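Side-chain contact in cytochrome C3, A dimeric class III c-type cytochrome (PDB 1GYO), which probably transfers electrons through its c-type hemes, four of them bound covalently to each subunit of the dimer: residues A[27-30]-A[31-34]. Sequence-based numbering, arbitrary orientation.
Sequences SHAK and HRNV. With HEC (heme c), chain E.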
loop_
_atom_site.group_PDB
_atom_site.type_symbol
_atom_site.label_atom_id
_atom_site.label_comp_id
_atom_site.label_asym_id
_atom_site.label_seq_id
_atom_site.Cartn_x
_atom_site.Cartn_y
_atom_site.Cartn_z
ATOM N N SER A 27 12.264 8.578 -0.356
ATOM C CA SER A 27 11.948 7.821 0.857
ATOM C C SER A 27 10.494 7.454 0.897
ATOM O O SER A 27 9.607 8.313 0.941
ATOM C CB SER A 27 12.290 8.685 2.063
ATOM O OG SER A 27 11.777 7.997 3.234
ATOM N N HIS A 28 10.199 6.149 0.910
ATOM C CA HIS A 28 8.805 5.740 1.183
ATOM C C HIS A 28 8.401 6.131 2.595
ATOM O O HIS A 28 7.254 6.459 2.836
ATOM C CB HIS A 28 8.584 4.243 0.993
ATOM C CG HIS A 28 8.351 3.786 -0.424
ATOM N ND1 HIS A 28 9.319 3.163 -1.159
ATOM C CD2 HIS A 28 7.269 3.825 -1.231
ATOM C CE1 HIS A 28 8.787 2.830 -2.371
ATOM N NE2 HIS A 28 7.552 3.227 -2.433
ATOM N N ALA A 29 9.345 6.110 3.547
ATOM C CA ALA A 29 9.019 6.491 4.924
ATOM C C ALA A 29 8.506 7.920 5.004
ATOM O O ALA A 29 7.477 8.192 5.631
ATOM C CB ALA A 29 10.266 6.309 5.818
ATOM N N LYS A 30 9.205 8.833 4.326
ATOM C CA LYS A 30 8.811 10.228 4.372
ATOM C C LYS A 30 7.479 10.482 3.687
ATOM O O LYS A 30 6.763 11.422 4.035
ATOM C CB LYS A 30 9.885 11.132 3.732
ATOM C CG LYS A 30 11.146 11.242 4.545
ATOM C CD LYS A 30 10.888 11.994 5.859
ATOM C CE LYS A 30 12.146 12.238 6.659
ATOM N NZ LYS A 30 11.947 13.312 7.713
ATOM N N HIS A 31 7.151 9.614 2.707
ATOM C CA HIS A 31 5.892 9.680 1.995
ATOM C C HIS A 31 4.810 8.776 2.571
ATOM O O HIS A 31 3.815 8.471 1.893
ATOM C CB HIS A 31 6.066 9.385 0.518
ATOM C CG HIS A 31 6.846 10.474 -0.180
ATOM N ND1 HIS A 31 8.175 10.446 -0.369
ATOM C CD2 HIS A 31 6.435 11.599 -0.812
ATOM C CE1 HIS A 31 8.559 11.524 -1.053
ATOM N NE2 HIS A 31 7.517 12.280 -1.335
ATOM N N ARG A 32 4.916 8.393 3.839
ATOM C CA ARG A 32 3.956 7.448 4.420
ATOM C C ARG A 32 2.533 7.960 4.501
ATOM O O ARG A 32 1.616 7.138 4.591
ATOM C CB ARG A 32 4.451 6.991 5.807
ATOM C CG ARG A 32 4.759 7.972 6.900
ATOM C CD ARG A 32 5.046 7.227 8.223
ATOM N NE ARG A 32 6.450 7.067 8.508
ATOM C CZ ARG A 32 7.651 6.617 8.727
ATOM N NH1 ARG A 32 7.977 5.324 8.587
ATOM N NH2 ARG A 32 8.701 7.394 9.100
ATOM N N ASN A 33 2.309 9.258 4.437
ATOM C CA ASN A 33 0.948 9.807 4.465
ATOM C C ASN A 33 0.390 10.044 3.060
ATOM O O ASN A 33 -0.687 10.603 2.920
ATOM C CB ASN A 33 0.879 11.105 5.250
ATOM C CG ASN A 33 1.345 10.956 6.678
ATOM O OD1 ASN A 33 0.993 9.980 7.349
ATOM N ND2 ASN A 33 2.167 11.894 7.170
ATOM N N VAL A 34 1.091 9.602 2.032
ATOM C CA VAL A 34 0.664 9.749 0.651
ATOM C C VAL A 34 0.211 8.354 0.197
ATOM O O VAL A 34 0.963 7.390 0.352
ATOM C CB VAL A 34 1.798 10.265 -0.229
ATOM C CG1 VAL A 34 1.374 10.338 -1.695
ATOM C CG2 VAL A 34 2.333 11.615 0.303
HETATM FE FE HEC E . 7.519 14.018 -2.277
HETATM C CHA HEC E . 8.421 15.188 0.769
HETATM C CHB HEC E . 10.811 13.666 -3.101
HETATM C CHC HEC E . 6.652 12.488 -5.112
HETATM C CHD HEC E . 4.272 14.497 -1.524
HETATM N NA HEC E . 9.269 14.444 -1.386
HETATM C C1A HEC E . 9.459 14.925 -0.103
HETATM C C2A HEC E . 10.863 15.132 0.163
HETATM C C3A HEC E . 11.535 14.752 -0.952
HETATM C C4A HEC E . 10.554 14.276 -1.887
HETATM C CMA HEC E . 13.024 14.775 -1.192
HETATM C CAA HEC E . 11.424 15.627 1.464
HETATM C CBA HEC E . 11.706 14.490 2.441
HETATM C CGA HEC E . 12.935 13.673 2.099
HETATM O O1A HEC E . 14.049 14.190 2.251
HETATM O O2A HEC E . 12.771 12.516 1.664
HETATM N NB HEC E . 8.533 13.194 -3.785
HETATM C C1B HEC E . 9.901 13.122 -3.978
HETATM C C2B HEC E . 10.213 12.431 -5.205
HETATM C C3B HEC E . 9.033 12.074 -5.768
HETATM C C4B HEC E . 7.990 12.565 -4.896
HETATM C CMB HEC E . 11.604 12.155 -5.701
HETATM C CAB HEC E . 8.770 11.363 -7.070
HETATM C CBB HEC E . 9.438 10.023 -7.242
HETATM N NC HEC E . 5.803 13.618 -3.163
HETATM C C1C HEC E . 5.618 13.008 -4.391
HETATM C C2C HEC E . 4.232 13.034 -4.791
HETATM C C3C HEC E . 3.552 13.626 -3.784
HETATM C C4C HEC E . 4.527 13.956 -2.755
HETATM C CMC HEC E . 3.738 12.523 -6.123
HETATM C CAC HEC E . 2.105 14.000 -3.690
HETATM C CBC HEC E . 1.085 13.129 -4.363
HETATM N ND HEC E . 6.545 14.749 -0.712
HETATM C C1D HEC E . 5.181 14.805 -0.529
HETATM C C2D HEC E . 4.843 15.200 0.815
HETATM C C3D HEC E . 6.014 15.420 1.455
HETATM C C4D HEC E . 7.072 15.128 0.525
HETATM C CMD HEC E . 3.434 15.322 1.344
HETATM C CAD HEC E . 6.227 15.914 2.864
HETATM C CBD HEC E . 6.409 14.786 3.852
HETATM C CGD HEC E . 6.433 15.311 5.294
HETATM O O1D HEC E . 7.496 15.767 5.718
HETATM O O2D HEC E . 5.370 15.305 5.929
HETATM O O HOH W 1 3.995 11.549 3.978
#
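In the loop between strand 24-27 and helix 36-39, which carries two axial heme ligands, Ser27 and His31 meet at a heme: the carbonyl of the first holds the imidazole whose other nitrogen ligates the iron. His31 ND1 donates to Ser27 O at 2.9 Å, with an N-H...O angle of 165°, and the oxygen lies practically in the ring plane. This straight bond, together with the NE2-iron bond, sets the orientation of the ring. His31 N reaches the same Ser27 O at 3.3 Å, from the opposite face of the carbonyl plane, and holds the backbone turn. With CG beside the backbone N (chi1 -68°), the ring reaches both Ser27 O and the heme, where NE2 binds iron at 2.0 Å; His84 supplies the other axial ligand. Hydrogen bonding at ND1 would probably make the imidazole a stronger electron donor to iron. Ser27 OG closes an ST motif by accepting from Lys30 N at 2.9 Å.

An overlapping type I turn runs from Ala29 to Arg32, closed by Arg32 N to Ala29 O at 3.1 Å. In one of two modelled conformers, its position doubtful, the Arg32 guanidinium has Ala29 O over one face, offset toward the rim, and NH1 bonds to Asp44 O of the second subunit. The aliphatic Lys30 CG packs 3.5 Å from heme propionate O2A. The His28 side chain sets off away from residues 31-34; it ligates a different heme iron, opposite His40, and its ND1 is hydrogen-bonded to Pro4 O. Two axial histidines three residues apart, serving neighbouring hemes, are characteristic of the bis-histidine tetraheme cytochrome c3 fold.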